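Local coordinates for 50S ribosomal protein L16 arginine hydroxylase (Escherichia coli, PDB 4CCL), which catalyses the iron- and 2-oxoglutarate-dependent 3-hydroxylation of an arginine in ribosomal protein uL16, at residues Leu40-Val54 with Asn78-His90. Sequence-based numbering, arbitrary orientation.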
loop_
_atom_site.group_PDB
_atom_site.type_symbol
_atom_site.label_atom_id
_atom_site.label_comp_id
_atom_site.label_asym_id
_atom_site.label_seq_id
_atom_site.Cartn_x
_atom_site.Cartn_y
_atom_site.Cartn_z
ATOM N N LEU B 40 30.037 -16.415 -20.921
ATOM C CA LEU B 40 29.291 -15.248 -20.470
ATOM C C LEU B 40 28.536 -14.591 -21.621
ATOM O O LEU B 40 27.405 -14.141 -21.449
ATOM C CB LEU B 40 30.232 -14.230 -19.822
ATOM C CG LEU B 40 29.570 -12.988 -19.222
ATOM C CD1 LEU B 40 28.682 -13.375 -18.053
ATOM C CD2 LEU B 40 30.612 -11.974 -18.786
ATOM N N ALA B 41 29.168 -14.531 -22.790
ATOM C CA ALA B 41 28.532 -13.945 -23.966
ATOM C C ALA B 41 27.333 -14.788 -24.396
ATOM O O ALA B 41 26.228 -14.268 -24.616
ATOM C CB ALA B 41 29.535 -13.812 -25.101
ATOM N N GLY B 42 27.559 -16.095 -24.499
ATOM C CA GLY B 42 26.494 -17.031 -24.808
ATOM C C GLY B 42 25.371 -16.935 -23.796
ATOM O O GLY B 42 24.196 -17.009 -24.151
ATOM N N LEU B 43 25.737 -16.756 -22.529
ATOM C CA LEU B 43 24.747 -16.600 -21.471
ATOM C C LEU B 43 23.967 -15.301 -21.651
ATOM O O LEU B 43 22.797 -15.213 -21.284
ATOM C CB LEU B 43 25.419 -16.634 -20.097
ATOM C CG LEU B 43 24.754 -17.507 -19.032
ATOM C CD1 LEU B 43 23.467 -16.874 -18.539
ATOM C CD2 LEU B 43 24.498 -18.904 -19.577
ATOM N N ALA B 44 24.624 -14.295 -22.221
ATOM C CA ALA B 44 23.992 -13.004 -22.458
ATOM C C ALA B 44 23.102 -13.051 -23.692
ATOM O O ALA B 44 22.249 -12.186 -23.888
ATOM C CB ALA B 44 25.042 -11.916 -22.602
HETATM N N MSE B 45 23.310 -14.059 -24.531
HETATM C CA MSE B 45 22.445 -14.249 -25.689
HETATM C C MSE B 45 21.061 -14.761 -25.291
HETATM O O MSE B 45 20.088 -14.576 -26.023
HETATM C CB MSE B 45 23.099 -15.193 -26.697
HETATM C CG MSE B 45 24.377 -14.633 -27.298
HETATM SE SE MSE B 45 25.250 -15.834 -28.554
HETATM C CE MSE B 45 26.780 -14.712 -29.007
ATOM N N GLU B 46 20.977 -15.398 -24.128
ATOM C CA GLU B 46 19.721 -15.977 -23.658
ATOM C C GLU B 46 18.705 -14.894 -23.286
ATOM O O GLU B 46 19.069 -13.835 -22.777
ATOM C CB GLU B 46 19.979 -16.917 -22.477
ATOM C CG GLU B 46 21.205 -17.821 -22.646
ATOM C CD GLU B 46 20.952 -19.037 -23.527
ATOM O OE1 GLU B 46 20.036 -18.993 -24.377
ATOM O OE2 GLU B 46 21.673 -20.046 -23.367
ATOM N N SER B 47 17.430 -15.171 -23.549
ATOM C CA SER B 47 16.379 -14.164 -23.416
ATOM C C SER B 47 15.842 -13.973 -21.997
ATOM O O SER B 47 15.193 -12.966 -21.707
ATOM C CB SER B 47 15.224 -14.472 -24.375
ATOM O OG SER B 47 14.698 -15.767 -24.142
ATOM N N GLU B 48 16.107 -14.931 -21.114
ATOM C CA GLU B 48 15.614 -14.844 -19.742
ATOM C C GLU B 48 16.611 -14.123 -18.838
ATOM O O GLU B 48 16.317 -13.823 -17.681
ATOM C CB GLU B 48 15.299 -16.233 -19.180
ATOM C CG GLU B 48 15.180 -17.328 -20.228
ATOM C CD GLU B 48 16.521 -17.936 -20.589
ATOM O OE1 GLU B 48 17.370 -18.083 -19.684
ATOM O OE2 GLU B 48 16.723 -18.267 -21.776
ATOM N N VAL B 49 17.790 -13.850 -19.381
ATOM C CA VAL B 49 18.857 -13.185 -18.645
ATOM C C VAL B 49 18.781 -11.663 -18.773
ATOM O O VAL B 49 18.459 -11.135 -19.838
ATOM C CB VAL B 49 20.237 -13.670 -19.140
ATOM C CG1 VAL B 49 21.353 -13.106 -18.277
ATOM C CG2 VAL B 49 20.288 -15.187 -19.151
ATOM N N ASP B 50 19.080 -10.965 -17.680
ATOM C CA ASP B 50 19.198 -9.513 -17.704
ATOM C C ASP B 50 20.654 -9.180 -17.994
ATOM O O ASP B 50 21.536 -9.445 -17.176
ATOM C CB ASP B 50 18.772 -8.917 -16.354
ATOM C CG ASP B 50 18.775 -7.387 -16.344
ATOM O OD1 ASP B 50 19.448 -6.764 -17.192
ATOM O OD2 ASP B 50 18.101 -6.799 -15.472
ATOM N N SER B 51 20.894 -8.570 -19.149
ATOM C CA SER B 51 22.240 -8.180 -19.544
ATOM C C SER B 51 22.204 -6.851 -20.284
ATOM O O SER B 51 21.169 -6.461 -20.820
ATOM C CB SER B 51 22.884 -9.252 -20.426
ATOM O OG SER B 51 22.149 -9.443 -21.622
ATOM N N ARG B 52 23.335 -6.154 -20.299
ATOM C CA ARG B 52 23.435 -4.889 -21.018
ATOM C C ARG B 52 24.857 -4.582 -21.486
ATOM O O ARG B 52 25.831 -5.026 -20.886
ATOM C CB ARG B 52 22.892 -3.740 -20.161
ATOM C CG ARG B 52 23.466 -3.673 -18.755
ATOM C CD ARG B 52 22.635 -2.748 -17.872
ATOM N NE ARG B 52 23.313 -1.486 -17.590
ATOM C CZ ARG B 52 22.750 -0.466 -16.948
ATOM N NH1 ARG B 52 21.496 -0.558 -16.526
ATOM N NH2 ARG B 52 23.440 0.646 -16.732
ATOM N N LEU B 53 24.957 -3.816 -22.567
ATOM C CA LEU B 53 26.229 -3.327 -23.070
ATOM C C LEU B 53 26.341 -1.843 -22.780
ATOM O O LEU B 53 25.449 -1.062 -23.122
ATOM C CB LEU B 53 26.338 -3.554 -24.579
ATOM C CG LEU B 53 27.157 -4.752 -25.054
ATOM C CD1 LEU B 53 27.267 -4.737 -26.569
ATOM C CD2 LEU B 53 28.533 -4.742 -24.416
ATOM N N VAL B 54 27.441 -1.455 -22.145
ATOM C CA VAL B 54 27.715 -0.050 -21.902
ATOM C C VAL B 54 28.986 0.353 -22.633
ATOM O O VAL B 54 30.071 -0.160 -22.344
ATOM C CB VAL B 54 27.872 0.254 -20.402
ATOM C CG1 VAL B 54 28.073 1.746 -20.185
ATOM C CG2 VAL B 54 26.658 -0.239 -19.632
ATOM N N ASN B 78 36.889 0.503 -25.053
ATOM C CA ASN B 78 35.824 1.357 -24.523
ATOM C C ASN B 78 34.412 0.769 -24.393
ATOM O O ASN B 78 33.430 1.493 -24.559
ATOM C CB ASN B 78 35.765 2.672 -25.312
ATOM C CG ASN B 78 36.922 3.597 -24.991
ATOM O OD1 ASN B 78 37.596 3.439 -23.972
ATOM N ND2 ASN B 78 37.149 4.578 -25.855
ATOM N N TRP B 79 34.300 -0.520 -24.090
ATOM C CA TRP B 79 32.980 -1.103 -23.845
ATOM C C TRP B 79 32.988 -2.207 -22.793
ATOM O O TRP B 79 34.032 -2.791 -22.499
ATOM C CB TRP B 79 32.343 -1.602 -25.147
ATOM C CG TRP B 79 33.057 -2.746 -25.800
ATOM C CD1 TRP B 79 34.017 -2.668 -26.766
ATOM C CD2 TRP B 79 32.853 -4.144 -25.548
ATOM N NE1 TRP B 79 34.430 -3.929 -27.125
ATOM C CE2 TRP B 79 33.731 -4.850 -26.394
ATOM C CE3 TRP B 79 32.018 -4.863 -24.688
ATOM C CZ2 TRP B 79 33.796 -6.243 -26.404
ATOM C CZ3 TRP B 79 32.084 -6.247 -24.701
ATOM C CH2 TRP B 79 32.967 -6.921 -25.553
ATOM N N SER B 80 31.816 -2.485 -22.231
ATOM C CA SER B 80 31.688 -3.547 -21.241
ATOM C C SER B 80 30.329 -4.242 -21.278
ATOM O O SER B 80 29.289 -3.607 -21.475
ATOM C CB SER B 80 31.962 -3.002 -19.837
ATOM O OG SER B 80 31.818 -4.015 -18.857
ATOM N N LEU B 81 30.356 -5.553 -21.068
ATOM C CA LEU B 81 29.152 -6.369 -20.995
ATOM C C LEU B 81 28.847 -6.714 -19.542
ATOM O O LEU B 81 29.682 -7.295 -18.847
ATOM C CB LEU B 81 29.327 -7.652 -21.812
ATOM C CG LEU B 81 28.242 -8.719 -21.644
ATOM C CD1 LEU B 81 26.875 -8.178 -22.047
ATOM C CD2 LEU B 81 28.590 -9.970 -22.439
ATOM N N LEU B 82 27.653 -6.348 -19.089
ATOM C CA LEU B 82 27.217 -6.632 -17.727
ATOM C C LEU B 82 26.068 -7.632 -17.697
ATOM O O LEU B 82 25.038 -7.425 -18.333
ATOM C CB LEU B 82 26.792 -5.346 -17.016
ATOM C CG LEU B 82 27.883 -4.342 -16.633
ATOM C CD1 LEU B 82 28.158 -3.355 -17.759
ATOM C CD2 LEU B 82 27.508 -3.614 -15.352
ATOM N N VAL B 83 26.249 -8.714 -16.947
ATOM C CA VAL B 83 25.220 -9.737 -16.815
ATOM C C VAL B 83 24.808 -9.935 -15.358
ATOM O O VAL B 83 25.640 -10.239 -14.501
ATOM C CB VAL B 83 25.684 -11.083 -17.398
ATOM C CG1 VAL B 83 24.642 -12.158 -17.134
ATOM C CG2 VAL B 83 25.957 -10.949 -18.888
ATOM N N GLN B 84 23.515 -9.761 -15.092
ATOM C CA GLN B 84 22.962 -9.876 -13.745
ATOM C C GLN B 84 22.709 -11.324 -13.340
ATOM O O GLN B 84 22.352 -12.155 -14.174
ATOM C CB GLN B 84 21.641 -9.107 -13.658
ATOM C CG GLN B 84 21.752 -7.626 -13.955
ATOM C CD GLN B 84 22.300 -6.836 -12.785
ATOM O OE1 GLN B 84 22.145 -7.231 -11.629
ATOM N NE2 GLN B 84 22.950 -5.716 -13.078
ATOM N N ALA B 85 22.894 -11.608 -12.052
ATOM C CA ALA B 85 22.504 -12.883 -11.442
ATOM C C ALA B 85 22.997 -14.132 -12.176
ATOM O O ALA B 85 22.210 -15.031 -12.474
ATOM C CB ALA B 85 20.989 -12.939 -11.267
ATOM N N VAL B 86 24.296 -14.186 -12.461
ATOM C CA VAL B 86 24.878 -15.328 -13.161
ATOM C C VAL B 86 24.752 -16.601 -12.323
ATOM O O VAL B 86 24.614 -17.703 -12.862
ATOM C CB VAL B 86 26.359 -15.067 -13.519
ATOM C CG1 VAL B 86 27.003 -16.299 -14.146
ATOM C CG2 VAL B 86 26.471 -13.882 -14.459
ATOM N N ASN B 87 24.753 -16.437 -11.002
ATOM C CA ASN B 87 24.652 -17.571 -10.089
ATOM C C ASN B 87 23.357 -18.365 -10.266
ATOM O O ASN B 87 23.231 -19.486 -9.771
ATOM C CB ASN B 87 24.806 -17.115 -8.634
ATOM C CG ASN B 87 23.872 -15.976 -8.278
ATOM O OD1 ASN B 87 23.843 -14.948 -8.954
ATOM N ND2 ASN B 87 23.096 -16.158 -7.217
ATOM N N HIS B 88 22.397 -17.773 -10.969
ATOM C CA HIS B 88 21.167 -18.470 -11.318
ATOM C C HIS B 88 21.416 -19.492 -12.426
ATOM O O HIS B 88 20.980 -20.639 -12.330
ATOM C CB HIS B 88 20.078 -17.477 -11.747
ATOM C CG HIS B 88 19.605 -16.573 -10.647
ATOM N ND1 HIS B 88 18.461 -15.817 -10.745
ATOM C CD2 HIS B 88 20.131 -16.308 -9.424
ATOM C CE1 HIS B 88 18.297 -15.121 -9.632
ATOM N NE2 HIS B 88 19.294 -15.401 -8.817
ATOM N N TRP B 89 22.108 -19.067 -13.481
ATOM C CA TRP B 89 22.283 -19.902 -14.668
ATOM C C TRP B 89 23.595 -20.696 -14.740
ATOM O O TRP B 89 23.782 -21.499 -15.654
ATOM C CB TRP B 89 22.139 -19.026 -15.914
ATOM C CG TRP B 89 21.177 -17.896 -15.703
ATOM C CD1 TRP B 89 21.473 -16.631 -15.277
ATOM C CD2 TRP B 89 19.764 -17.934 -15.884
ATOM N NE1 TRP B 89 20.329 -15.879 -15.190
ATOM C CE2 TRP B 89 19.253 -16.662 -15.561
ATOM C CE3 TRP B 89 18.860 -18.924 -16.295
ATOM C CZ2 TRP B 89 17.905 -16.343 -15.631
ATOM C CZ3 TRP B 89 17.516 -18.613 -16.367
ATOM C CH2 TRP B 89 17.050 -17.335 -16.036
ATOM N N HIS B 90 24.491 -20.474 -13.781
ATOM C CA HIS B 90 25.801 -21.130 -13.777
ATOM C C HIS B 90 26.166 -21.609 -12.369
ATOM O O HIS B 90 26.269 -20.800 -11.449
ATOM C CB HIS B 90 26.867 -20.157 -14.299
ATOM C CG HIS B 90 28.062 -20.822 -14.909
ATOM N ND1 HIS B 90 29.314 -20.782 -14.334
ATOM C CD2 HIS B 90 28.204 -21.523 -16.062
ATOM C CE1 HIS B 90 30.171 -21.440 -15.093
ATOM N NE2 HIS B 90 29.521 -21.898 -16.151
#
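R52 and L82 face each other as a hydrogen-bonded antiparallel pair, R52 N reaching L82 O at 2.9 Å while L82 N returns an almost straight bond (177°) to R52 O. V54 and S80 repeat this exchange two residues on, and Q84 N donating to D50 O extends the pairing beyond V83. Between them, S51 with V83 and L53 with L81 form the non-hydrogen-bonded pairs. Strands 51-57 and 79-83 are neighbours in the antiparallel sheet of the cupin-type JmjC domain, and helix 37-45 packs against the sheet face that carries L81 and V83. S80 lies on the sheet face of R52, V54 and L82, close to S114 and R140, two of the residues inferred to bind substrate, and its OG bonds to F115 O of the next strand.

On the face of S51, L53, L81 and V83 the contacts are mainly apolar. With CG anti to the backbone N (chi1 -176°), L40 of the helix lays CD1 alongside V83 CG2 at 3.7 Å, and A44 CB rests 3.9 Å from the same methyl. L81 CD2 meets A44 CB, while L53 CD2 slants toward W79 CE3 at 3.5 Å.

W89 gathers L43, E48 and V49. V49 CG2 sits over one face in a CH-pi contact, 4.1 Å from the five-membered ring centroid, with H88 CB on the opposite face. L43 CD1 approaches W89 CB at 3.6 Å, and the E48 chain, bent at chi2, swings OE1 to 3.4 Å from W89 CZ3, the carboxylate turned 61° from the ring plane. An alanine here is likely to leave V49 CG2 without its aromatic face and open a gap beside L43 and E48.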